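PDB 5DMM: homocysteine S-methyltransferase from Escherichia coli, which catalyses zinc-dependent methyl transfer from S-methylmethionine, or less efficiently S-adenosylmethionine, to homocysteine, yielding methionine. Local coordinates for residues D20-T25 and V54-Y58; A99-R103 and T115-A119; F146-H150 and S174-L179; A180-Y186 and L216-Q221. One frame throughout, in Å; residues are numbered along the deposited sequence.

Contact 1 of 4, residues D20-T25 and V54-Y58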
loop_
_atom_site.group_PDB
_atom_site.type_symbol
_atom_site.label_atom_id
_atom_site.label_comp_id
_atom_site.label_asym_id
_atom_site.label_seq_id
_atom_site.Cartn_x
_atom_site.Cartn_y
_atom_site.Cartn_z
ATOM N N ASP A 20 -3.607 -6.003 5.065
ATOM C CA ASP A 20 -2.646 -6.893 5.688
ATOM C C ASP A 20 -1.699 -6.069 6.540
ATOM O O ASP A 20 -1.985 -4.917 6.856
ATOM C CB ASP A 20 -1.876 -7.702 4.630
ATOM C CG ASP A 20 -1.089 -6.827 3.672
ATOM O OD1 ASP A 20 -1.199 -5.580 3.726
ATOM O OD2 ASP A 20 -0.353 -7.402 2.843
ATOM N N GLY A 21 -0.565 -6.659 6.893
ATOM C CA GLY A 21 0.441 -5.967 7.676
ATOM C C GLY A 21 1.807 -6.132 7.040
ATOM O O GLY A 21 1.906 -6.523 5.874
ATOM N N ALA A 22 2.860 -5.884 7.814
ATOM C CA ALA A 22 4.216 -5.903 7.270
ATOM C C ALA A 22 4.642 -7.289 6.768
ATOM O O ALA A 22 4.319 -8.324 7.353
ATOM C CB ALA A 22 5.208 -5.392 8.316
ATOM N N MET A 23 5.398 -7.277 5.679
ATOM C CA MET A 23 5.946 -8.474 5.059
ATOM C C MET A 23 7.256 -8.848 5.753
ATOM O O MET A 23 7.503 -10.020 6.052
ATOM C CB MET A 23 6.141 -8.211 3.551
ATOM C CG MET A 23 6.927 -9.231 2.745
ATOM S SD MET A 23 6.162 -10.858 2.720
ATOM C CE MET A 23 4.647 -10.598 1.790
ATOM N N ALA A 24 8.067 -7.833 6.041
ATOM C CA ALA A 24 9.434 -8.022 6.542
ATOM C C ALA A 24 9.519 -8.802 7.853
ATOM O O ALA A 24 10.365 -9.691 7.990
ATOM C CB ALA A 24 10.110 -6.669 6.712
ATOM N N THR A 25 8.663 -8.451 8.816
ATOM C CA THR A 25 8.643 -9.121 10.119
ATOM C C THR A 25 8.513 -10.626 9.961
ATOM O O THR A 25 9.247 -11.402 10.574
ATOM C CB THR A 25 7.477 -8.622 11.005
ATOM O OG1 THR A 25 6.251 -8.670 10.259
ATOM C CG2 THR A 25 7.715 -7.203 11.461
ATOM N N VAL A 54 3.532 -15.817 3.530
ATOM C CA VAL A 54 3.157 -14.683 4.369
ATOM C C VAL A 54 1.822 -14.088 3.925
ATOM O O VAL A 54 0.989 -13.729 4.768
ATOM C CB VAL A 54 4.235 -13.587 4.363
ATOM C CG1 VAL A 54 3.719 -12.354 5.115
ATOM C CG2 VAL A 54 5.516 -14.111 4.999
ATOM N N HIS A 55 1.605 -13.993 2.615
ATOM C CA HIS A 55 0.309 -13.506 2.127
ATOM C C HIS A 55 -0.814 -14.437 2.617
ATOM O O HIS A 55 -1.875 -13.992 3.061
ATOM C CB HIS A 55 0.289 -13.412 0.597
ATOM C CG HIS A 55 1.105 -12.286 0.036
ATOM N ND1 HIS A 55 0.971 -10.982 0.458
ATOM C CD2 HIS A 55 2.046 -12.270 -0.941
ATOM C CE1 HIS A 55 1.799 -10.211 -0.231
ATOM N NE2 HIS A 55 2.457 -10.968 -1.087
ATOM N N LEU A 56 -0.564 -15.741 2.552
ATOM C CA LEU A 56 -1.556 -16.715 2.998
ATOM C C LEU A 56 -1.813 -16.556 4.498
ATOM O O LEU A 56 -2.956 -16.614 4.957
ATOM C CB LEU A 56 -1.096 -18.137 2.676
ATOM C CG LEU A 56 -1.990 -19.266 3.199
ATOM C CD1 LEU A 56 -3.394 -19.171 2.600
ATOM C CD2 LEU A 56 -1.350 -20.632 2.917
ATOM N N ASP A 57 -0.739 -16.344 5.249
ATOM C CA ASP A 57 -0.811 -16.060 6.685
ATOM C C ASP A 57 -1.753 -14.892 7.010
ATOM O O ASP A 57 -2.570 -14.948 7.946
ATOM C CB ASP A 57 0.595 -15.744 7.192
ATOM C CG ASP A 57 0.789 -16.081 8.642
ATOM O OD1 ASP A 57 -0.163 -15.913 9.441
ATOM O OD2 ASP A 57 1.914 -16.513 8.984
ATOM N N TYR A 58 -1.630 -13.820 6.240
ATOM C CA TYR A 58 -2.465 -12.647 6.483
ATOM C C TYR A 58 -3.921 -12.896 6.084
ATOM O O TYR A 58 -4.831 -12.441 6.778
ATOM C CB TYR A 58 -1.909 -11.418 5.746
ATOM C CG TYR A 58 -0.820 -10.706 6.526
ATOM C CD1 TYR A 58 -1.117 -10.065 7.728
ATOM C CD2 TYR A 58 0.501 -10.663 6.060
ATOM C CE1 TYR A 58 -0.156 -9.410 8.449
ATOM C CE2 TYR A 58 1.490 -10.000 6.789
ATOM C CZ TYR A 58 1.141 -9.384 7.996
ATOM O OH TYR A 58 2.066 -8.708 8.755
HETATM O O HOH W 1 -0.522 -10.041 2.630
#
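Y58 and H55 of helix 48-61 meet the segment D20-T25, which follows strand 17-18, the first strand of the TIM barrel. The Y58 hydroxyl gives a hydrogen bond to the backbone carbonyl of A22, with OH to O at 2.7 Å. The donor is tilted 25° from that carbonyl plane. D20 CB and the backbone N of G21 both lie over one face of the Y58 ring, offset toward its rim; D20 CB is 4.1 Å from the ring centroid, a CH-pi contact. M23 is bent at both chi2 and chi3 (62° and 67°), which brings its CE methyl over one face of the H55 ring, 3.7 Å from the centroid. M23 SD packs on V54 CB at 3.7 Å. A water in the plane of the H55 ring donates to D20 OD2 (2.7 Å) and is hydrogen-bonded to H55 ND1. D20 OD2 also accepts from the backbone N of I67, a residue of the homocysteine pocket. The D20 side chain is about 6 Å from the bound homocysteine. This is a loop at the C-terminal mouth of a TIM barrel, where the substrate site lies.

Contact 2 of 4, residues A99-R103 and T115-A119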
loop_
_atom_site.group_PDB
_atom_site.type_symbol
_atom_site.label_atom_id
_atom_site.label_comp_id
_atom_site.label_asym_id
_atom_site.label_seq_id
_atom_site.Cartn_x
_atom_site.Cartn_y
_atom_site.Cartn_z
ATOM N N ALA A 99 0.892 -13.181 -4.556
ATOM C CA ALA A 99 -0.271 -12.831 -3.745
ATOM C C ALA A 99 -1.527 -13.492 -4.314
ATOM O O ALA A 99 -2.406 -13.934 -3.564
ATOM C CB ALA A 99 -0.451 -11.295 -3.665
ATOM N N ARG A 100 -1.622 -13.551 -5.640
ATOM C CA ARG A 100 -2.776 -14.187 -6.268
ATOM C C ARG A 100 -2.772 -15.691 -5.971
ATOM O O ARG A 100 -3.831 -16.289 -5.762
ATOM C CB ARG A 100 -2.781 -13.929 -7.779
ATOM C CG ARG A 100 -2.966 -12.453 -8.155
ATOM C CD ARG A 100 -2.926 -12.277 -9.663
ATOM N NE ARG A 100 -4.017 -13.019 -10.281
ATOM C CZ ARG A 100 -4.070 -13.374 -11.560
ATOM N NH1 ARG A 100 -3.079 -13.066 -12.388
ATOM N NH2 ARG A 100 -5.124 -14.045 -12.009
ATOM N N LYS A 101 -1.582 -16.291 -5.948
ATOM C CA LYS A 101 -1.454 -17.709 -5.608
ATOM C C LYS A 101 -1.895 -17.971 -4.174
ATOM O O LYS A 101 -2.547 -18.975 -3.906
ATOM C CB LYS A 101 -0.014 -18.201 -5.799
ATOM C CG LYS A 101 0.473 -18.235 -7.249
ATOM C CD LYS A 101 -0.141 -19.370 -8.042
ATOM C CE LYS A 101 0.531 -19.519 -9.407
ATOM N NZ LYS A 101 2.001 -19.764 -9.296
ATOM N N ALA A 102 -1.539 -17.072 -3.255
ATOM C CA ALA A 102 -1.972 -17.201 -1.865
ATOM C C ALA A 102 -3.496 -17.072 -1.731
ATOM O O ALA A 102 -4.116 -17.750 -0.906
ATOM C CB ALA A 102 -1.279 -16.166 -0.987
ATOM N N ARG A 103 -4.090 -16.203 -2.546
ATOM C CA ARG A 103 -5.540 -16.045 -2.575
ATOM C C ARG A 103 -6.226 -17.312 -3.089
ATOM O O ARG A 103 -7.257 -17.733 -2.550
ATOM C CB ARG A 103 -5.935 -14.850 -3.440
ATOM C CG ARG A 103 -7.449 -14.666 -3.563
ATOM C CD ARG A 103 -7.802 -13.348 -4.259
ATOM N NE ARG A 103 -7.299 -13.301 -5.630
ATOM C CZ ARG A 103 -7.316 -12.211 -6.392
ATOM N NH1 ARG A 103 -7.809 -11.072 -5.912
ATOM N NH2 ARG A 103 -6.832 -12.258 -7.627
ATOM N N THR A 115 -15.068 -11.972 -0.889
ATOM C CA THR A 115 -14.163 -11.405 -1.879
ATOM C C THR A 115 -12.819 -11.048 -1.259
ATOM O O THR A 115 -12.769 -10.436 -0.198
ATOM C CB THR A 115 -14.769 -10.154 -2.535
ATOM O OG1 THR A 115 -16.025 -10.500 -3.128
ATOM C CG2 THR A 115 -13.832 -9.605 -3.611
ATOM N N LEU A 116 -11.737 -11.457 -1.918
ATOM C CA LEU A 116 -10.385 -11.122 -1.475
ATOM C C LEU A 116 -9.671 -10.349 -2.593
ATOM O O LEU A 116 -9.809 -10.676 -3.777
ATOM C CB LEU A 116 -9.587 -12.379 -1.103
ATOM C CG LEU A 116 -10.142 -13.295 -0.009
ATOM C CD1 LEU A 116 -9.187 -14.446 0.251
ATOM C CD2 LEU A 116 -10.405 -12.523 1.285
ATOM N N LEU A 117 -8.912 -9.329 -2.214
ATOM C CA LEU A 117 -8.257 -8.462 -3.181
ATOM C C LEU A 117 -6.731 -8.582 -3.129
ATOM O O LEU A 117 -6.156 -9.048 -2.128
ATOM C CB LEU A 117 -8.667 -7.012 -2.946
ATOM C CG LEU A 117 -10.166 -6.717 -3.073
ATOM C CD1 LEU A 117 -10.454 -5.280 -2.692
ATOM C CD2 LEU A 117 -10.647 -7.024 -4.485
ATOM N N VAL A 118 -6.092 -8.178 -4.225
ATOM C CA VAL A 118 -4.645 -8.000 -4.269
ATOM C C VAL A 118 -4.343 -6.560 -4.704
ATOM O O VAL A 118 -4.769 -6.120 -5.776
ATOM C CB VAL A 118 -3.967 -8.992 -5.240
ATOM C CG1 VAL A 118 -2.458 -8.712 -5.345
ATOM C CG2 VAL A 118 -4.218 -10.432 -4.812
ATOM N N ALA A 119 -3.626 -5.818 -3.872
ATOM C CA ALA A 119 -3.273 -4.452 -4.224
ATOM C C ALA A 119 -1.798 -4.381 -4.557
ATOM O O ALA A 119 -0.971 -4.843 -3.775
ATOM C CB ALA A 119 -3.612 -3.503 -3.091
#
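R103 reaches from helix 85-109 to the start of strand 117-122; R103 and V118 carry the largest shares of this contact. R103 NH1 donates to the backbone O of L116 at 3.0 Å. The bond is bent, with an angle of 146° at the hydrogen, and the oxygen is tilted from the guanidinium plane. V118 CG2 sits over one face of the guanidinium, offset toward its rim, 3.8 Å from R103 NH1. The aliphatic part of R103 slides past L116 in the opposite direction, with R103 CD 3.8 Å from L116 CB. The chain leaves with CG anti to the backbone N and bends at chi3 (62°), which turns NH1 back to the strand. One turn earlier on the helix, A99 CB packs on V118 CG1 at 3.7 Å. R100 CG adds a looser contact to V118 CG2.

The next shell fixes the charged end. D163, just before strand 164-170, forms a salt bridge through OD2 with R103 NH1. The same oxygen accepts from the backbone N of V118. Y59 of helix 48-61 packs on both R103 and V118, and its hydroxyl bonds to L117 O. A leucine in place of R103 would probably leave the D163 carboxylate without its positive mate and L116 O without this donor.

The axes of segments 99-103 and 117-119 run nearly antiparallel (167°), 8.8 Å apart at closest approach. Helix 85-109 lies between strand 65-67 and its parallel neighbour 117-122 in the chain. This is the beta-alpha-beta crossover of a TIM barrel.

Contact 3 of 4, residues F146-H150 and S174-L179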
loop_
_atom_site.group_PDB
_atom_site.type_symbol
_atom_site.label_atom_id
_atom_site.label_comp_id
_atom_site.label_asym_id
_atom_site.label_seq_id
_atom_site.Cartn_x
_atom_site.Cartn_y
_atom_site.Cartn_z
ATOM N N PHE A 146 9.026 11.934 -12.791
ATOM C CA PHE A 146 8.209 11.151 -11.859
ATOM C C PHE A 146 7.458 10.067 -12.619
ATOM O O PHE A 146 7.414 8.912 -12.197
ATOM C CB PHE A 146 7.192 12.034 -11.120
ATOM C CG PHE A 146 7.752 12.767 -9.926
ATOM C CD1 PHE A 146 8.566 12.122 -9.005
ATOM C CD2 PHE A 146 7.423 14.101 -9.710
ATOM C CE1 PHE A 146 9.058 12.807 -7.890
ATOM C CE2 PHE A 146 7.914 14.793 -8.605
ATOM C CZ PHE A 146 8.728 14.147 -7.695
ATOM N N GLN A 147 6.841 10.455 -13.733
ATOM C CA GLN A 147 6.048 9.507 -14.498
ATOM C C GLN A 147 6.929 8.415 -15.115
ATOM O O GLN A 147 6.539 7.243 -15.129
ATOM C CB GLN A 147 5.217 10.246 -15.551
ATOM C CG GLN A 147 4.069 11.048 -14.934
ATOM C CD GLN A 147 3.220 11.780 -15.944
ATOM O OE1 GLN A 147 3.658 12.042 -17.067
ATOM N NE2 GLN A 147 1.994 12.136 -15.548
ATOM N N ALA A 148 8.120 8.773 -15.593
ATOM C CA ALA A 148 9.051 7.762 -16.111
ATOM C C ALA A 148 9.508 6.789 -15.022
ATOM O O ALA A 148 9.723 5.598 -15.288
ATOM C CB ALA A 148 10.263 8.430 -16.753
ATOM N N PHE A 149 9.666 7.297 -13.800
ATOM C CA PHE A 149 10.052 6.465 -12.660
ATOM C C PHE A 149 8.959 5.462 -12.320
ATOM O O PHE A 149 9.235 4.289 -12.078
ATOM C CB PHE A 149 10.362 7.330 -11.429
ATOM C CG PHE A 149 10.480 6.550 -10.142
ATOM C CD1 PHE A 149 11.641 5.861 -9.831
ATOM C CD2 PHE A 149 9.438 6.527 -9.236
ATOM C CE1 PHE A 149 11.759 5.150 -8.645
ATOM C CE2 PHE A 149 9.548 5.820 -8.034
ATOM C CZ PHE A 149 10.706 5.131 -7.743
ATOM N N HIS A 150 7.714 5.930 -12.314
ATOM C CA HIS A 150 6.601 5.108 -11.861
ATOM C C HIS A 150 5.977 4.211 -12.929
ATOM O O HIS A 150 5.441 3.156 -12.606
ATOM C CB HIS A 150 5.499 6.005 -11.298
ATOM C CG HIS A 150 5.756 6.480 -9.909
ATOM N ND1 HIS A 150 5.780 5.628 -8.823
ATOM C CD2 HIS A 150 6.013 7.718 -9.422
ATOM C CE1 HIS A 150 6.016 6.327 -7.726
ATOM N NE2 HIS A 150 6.167 7.595 -8.064
ATOM N N SER A 174 3.871 17.185 -5.595
ATOM C CA SER A 174 4.092 17.214 -7.038
ATOM C C SER A 174 4.132 15.785 -7.582
ATOM O O SER A 174 3.637 15.519 -8.674
ATOM C CB SER A 174 5.377 17.981 -7.393
ATOM O OG SER A 174 6.542 17.274 -7.005
ATOM N N GLU A 175 4.677 14.854 -6.802
ATOM C CA GLU A 175 4.690 13.448 -7.216
ATOM C C GLU A 175 3.271 12.855 -7.176
ATOM O O GLU A 175 2.886 12.075 -8.045
ATOM C CB GLU A 175 5.647 12.639 -6.336
ATOM C CG GLU A 175 5.592 11.132 -6.577
ATOM C CD GLU A 175 6.544 10.359 -5.684
ATOM O OE1 GLU A 175 6.859 10.833 -4.567
ATOM O OE2 GLU A 175 6.986 9.271 -6.109
ATOM N N ILE A 176 2.482 13.246 -6.182
ATOM C CA ILE A 176 1.097 12.797 -6.108
ATOM C C ILE A 176 0.324 13.230 -7.360
ATOM O O ILE A 176 -0.426 12.437 -7.937
ATOM C CB ILE A 176 0.414 13.318 -4.820
ATOM C CG1 ILE A 176 0.958 12.538 -3.605
ATOM C CG2 ILE A 176 -1.096 13.175 -4.930
ATOM C CD1 ILE A 176 0.648 13.181 -2.260
ATOM N N GLU A 177 0.520 14.476 -7.794
ATOM C CA GLU A 177 -0.100 14.972 -9.026
ATOM C C GLU A 177 0.321 14.159 -10.247
ATOM O O GLU A 177 -0.510 13.743 -11.052
ATOM C CB GLU A 177 0.265 16.440 -9.265
ATOM C CG GLU A 177 -0.027 17.369 -8.113
ATOM C CD GLU A 177 0.588 18.744 -8.308
ATOM O OE1 GLU A 177 0.934 19.096 -9.461
ATOM O OE2 GLU A 177 0.728 19.474 -7.304
ATOM N N ALA A 178 1.627 13.960 -10.377
ATOM C CA ALA A 178 2.202 13.186 -11.482
ATOM C C ALA A 178 1.620 11.780 -11.533
ATOM O O ALA A 178 1.263 11.266 -12.604
ATOM C CB ALA A 178 3.719 13.122 -11.351
ATOM N N LEU A 179 1.495 11.169 -10.363
ATOM C CA LEU A 179 0.934 9.827 -10.241
ATOM C C LEU A 179 -0.562 9.768 -10.590
ATOM O O LEU A 179 -1.007 8.832 -11.250
ATOM C CB LEU A 179 1.165 9.309 -8.813
ATOM C CG LEU A 179 1.358 7.822 -8.537
ATOM C CD1 LEU A 179 2.385 7.218 -9.460
ATOM C CD2 LEU A 179 1.788 7.615 -7.075
#
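H150 and E175 join two neighbouring helices through a buried hydrogen bond. H150 NE2 donates to E175 OE2 at 2.7 Å, with an angle of 163° at the hydrogen. The oxygen lies close to the imidazole plane and uses its anti lone pair. The carboxylate has further donors: OE2 also accepts from the backbone N of Y125, and OE1 bonds to the Y139 hydroxyl. Several bonds thus hold the group and would probably stabilise its charge. The H150 ring is held flat between F149 CD2 on one face and L179 CD1, 3.6 Å from the H150 centroid, on the other.

Q147 NE2 bonds to the backbone O of A178 at 3.2 Å, nearly straight (172°) and on a carbonyl lone pair. S174 OG meets the edge of the F146 ring but bonds to N172 OD1. E175 CB stands over the centre of F146, 3.7 Å from the centroid, while F146 CB touches A178 CB at 3.6 Å. An alanine at F146 is likely to open a gap beside E175 CB and leave the glutamate chain looser.

Segments 146-150 and 174-179, on helices 143-159 and 173-183, cross at -64°. These successive outer helices of a TIM barrel flank strand 164-170 in sequence.

Contact 4 of 4, residues A180-Y186 and L216-Q221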
loop_
_atom_site.group_PDB
_atom_site.type_symbol
_atom_site.label_atom_id
_atom_site.label_comp_id
_atom_site.label_asym_id
_atom_site.label_seq_id
_atom_site.Cartn_x
_atom_site.Cartn_y
_atom_site.Cartn_z
ATOM N N ALA A 180 -1.341 10.749 -10.144
ATOM C CA ALA A 180 -2.761 10.786 -10.493
ATOM C C ALA A 180 -2.923 10.978 -12.001
ATOM O O ALA A 180 -3.782 10.351 -12.633
ATOM C CB ALA A 180 -3.484 11.900 -9.729
ATOM N N GLU A 181 -2.089 11.836 -12.575
ATOM C CA GLU A 181 -2.080 12.032 -14.026
ATOM C C GLU A 181 -1.733 10.735 -14.764
ATOM O O GLU A 181 -2.398 10.349 -15.724
ATOM C CB GLU A 181 -1.084 13.128 -14.411
ATOM C CG GLU A 181 -1.550 14.545 -14.108
ATOM C CD GLU A 181 -2.503 15.082 -15.161
ATOM O OE1 GLU A 181 -2.052 15.326 -16.311
ATOM O OE2 GLU A 181 -3.703 15.261 -14.835
ATOM N N LEU A 182 -0.676 10.077 -14.304
ATOM C CA LEU A 182 -0.235 8.806 -14.879
ATOM C C LEU A 182 -1.350 7.753 -14.940
ATOM O O LEU A 182 -1.491 7.042 -15.936
ATOM C CB LEU A 182 0.955 8.259 -14.086
ATOM C CG LEU A 182 1.506 6.907 -14.555
ATOM C CD1 LEU A 182 1.932 6.961 -16.023
ATOM C CD2 LEU A 182 2.677 6.481 -13.682
ATOM N N LEU A 183 -2.145 7.649 -13.880
ATOM C CA LEU A 183 -3.182 6.625 -13.819
ATOM C C LEU A 183 -4.261 6.787 -14.885
ATOM O O LEU A 183 -4.866 5.802 -15.297
ATOM C CB LEU A 183 -3.846 6.602 -12.426
ATOM C CG LEU A 183 -2.884 6.104 -11.349
ATOM C CD1 LEU A 183 -3.625 5.885 -10.043
ATOM C CD2 LEU A 183 -2.170 4.839 -11.799
ATOM N N THR A 184 -4.511 8.020 -15.327
ATOM C CA THR A 184 -5.519 8.238 -16.355
ATOM C C THR A 184 -5.145 7.575 -17.685
ATOM O O THR A 184 -6.021 7.308 -18.507
ATOM C CB THR A 184 -5.782 9.762 -16.591
ATOM O OG1 THR A 184 -4.613 10.389 -17.141
ATOM C CG2 THR A 184 -6.161 10.440 -15.279
ATOM N N ALA A 185 -3.857 7.275 -17.883
ATOM C CA ALA A 185 -3.423 6.595 -19.092
ATOM C C ALA A 185 -3.730 5.094 -19.048
ATOM O O ALA A 185 -3.473 4.381 -20.026
ATOM C CB ALA A 185 -1.936 6.825 -19.323
ATOM N N TYR A 186 -4.260 4.626 -17.913
ATOM C CA TYR A 186 -4.669 3.222 -17.713
ATOM C C TYR A 186 -6.092 3.211 -17.190
ATOM O O TYR A 186 -6.312 3.086 -15.982
ATOM C CB TYR A 186 -3.726 2.500 -16.734
ATOM C CG TYR A 186 -2.302 2.707 -17.141
ATOM C CD1 TYR A 186 -1.557 3.762 -16.621
ATOM C CD2 TYR A 186 -1.725 1.911 -18.121
ATOM C CE1 TYR A 186 -0.266 3.992 -17.043
ATOM C CE2 TYR A 186 -0.440 2.136 -18.549
ATOM C CZ TYR A 186 0.280 3.178 -18.004
ATOM O OH TYR A 186 1.563 3.406 -18.423
ATOM N N LEU A 216 -6.985 15.390 -5.733
ATOM C CA LEU A 216 -7.363 14.008 -6.013
ATOM C C LEU A 216 -8.861 13.811 -6.227
ATOM O O LEU A 216 -9.269 12.824 -6.841
ATOM C CB LEU A 216 -6.878 13.095 -4.883
ATOM C CG LEU A 216 -5.352 13.036 -4.805
ATOM C CD1 LEU A 216 -4.903 12.227 -3.593
ATOM C CD2 LEU A 216 -4.768 12.449 -6.094
ATOM N N ALA A 217 -9.689 14.737 -5.735
ATOM C CA ALA A 217 -11.132 14.628 -5.933
ATOM C C ALA A 217 -11.516 14.680 -7.409
ATOM O O ALA A 217 -12.558 14.157 -7.802
ATOM C CB ALA A 217 -11.851 15.717 -5.170
ATOM N N GLY A 218 -10.670 15.308 -8.220
ATOM C CA GLY A 218 -10.893 15.396 -9.653
ATOM C C GLY A 218 -10.482 14.166 -10.454
ATOM O O GLY A 218 -10.595 14.165 -11.674
ATOM N N TYR A 219 -9.999 13.127 -9.771
ATOM C CA TYR A 219 -9.598 11.874 -10.416
ATOM C C TYR A 219 -10.415 10.694 -9.881
ATOM O O TYR A 219 -10.098 10.160 -8.822
ATOM C CB TYR A 219 -8.106 11.594 -10.191
ATOM C CG TYR A 219 -7.177 12.648 -10.751
ATOM C CD1 TYR A 219 -6.620 12.514 -12.020
ATOM C CD2 TYR A 219 -6.856 13.777 -10.013
ATOM C CE1 TYR A 219 -5.772 13.476 -12.532
ATOM C CE2 TYR A 219 -6.008 14.741 -10.519
ATOM C CZ TYR A 219 -5.471 14.586 -11.777
ATOM O OH TYR A 219 -4.635 15.551 -12.284
ATOM N N PRO A 220 -11.471 10.299 -10.605
ATOM C CA PRO A 220 -12.395 9.235 -10.186
ATOM C C PRO A 220 -11.715 7.881 -9.946
ATOM O O PRO A 220 -12.207 7.090 -9.137
ATOM C CB PRO A 220 -13.380 9.135 -11.358
ATOM C CG PRO A 220 -13.255 10.408 -12.102
ATOM C CD PRO A 220 -11.885 10.942 -11.869
ATOM N N GLN A 221 -10.597 7.612 -10.618
ATOM C CA GLN A 221 -9.893 6.354 -10.397
ATOM C C GLN A 221 -9.334 6.216 -8.989
ATOM O O GLN A 221 -9.015 5.103 -8.565
ATOM C CB GLN A 221 -8.750 6.195 -11.382
ATOM C CG GLN A 221 -9.196 5.978 -12.799
ATOM C CD GLN A 221 -8.042 6.123 -13.750
ATOM O OE1 GLN A 221 -7.532 7.229 -13.948
ATOM N NE2 GLN A 221 -7.593 5.004 -14.323
HETATM O O HOH W 2 -6.282 9.056 -12.057
#
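Y219 lies flat against A180 where two outer helices of the TIM barrel, 173-183 and 209-217, run out into loops. A180 CB stands over the centre of the Y219 ring, 3.7 Å from its centroid and only 2° off the normal. The same methyl touches L216 CD2 at 3.9 Å. At the ring edge, T184 CG2 and E181 OE2 lie in its plane. The Y219 hydroxyl donates to E181 OE2 at 2.7 Å, on the anti side, a little out of the carboxylate plane. Ring and carboxylate planes are turned 80° apart. E181 gets there by a bend at chi2 (-80°), which brings its end back although its CB points away from Y219.

Q221 lies across T184 at about a right angle. Its OE1 comes within 3.3 Å of T184 CA. NE2 donates to L183 O at 3.0 Å from above the carbonyl plane. Y186 N, closing a type I turn, reaches L183 O from the opposite face. NE2 also donates to A189 O, just before strand 191-197. The Q221 backbone pairs with A191 of that strand. One water joins the two segments beside the Y219 ring, donating to both A180 O and Q221 OE1, the latter at 2.9 Å.

In the fold
Contacts 1 and 2 touch: H55 and L56 of helix 48-61 pack against A99 and A102 of helix 85-109. Contacts 3 and 4 share helix 173-183 and also touch. Contact 1 lies on the opposite side of the chain's centre from both. Contacts 2 and 3 are buried. Contact 2 sets a helix against a strand and holds an arginine by a salt bridge and a carbonyl; contact 3 sets helix on helix and holds a buried glutamate by several donors. Contact 4 is more peripheral, with exposed residues, a bridging water and backbone carbonyls near the end of helix 173-183. Contact 1, partly buried, is nearest the substrate, and its hydrogen bonding relies on a tyrosine hydroxyl and a water.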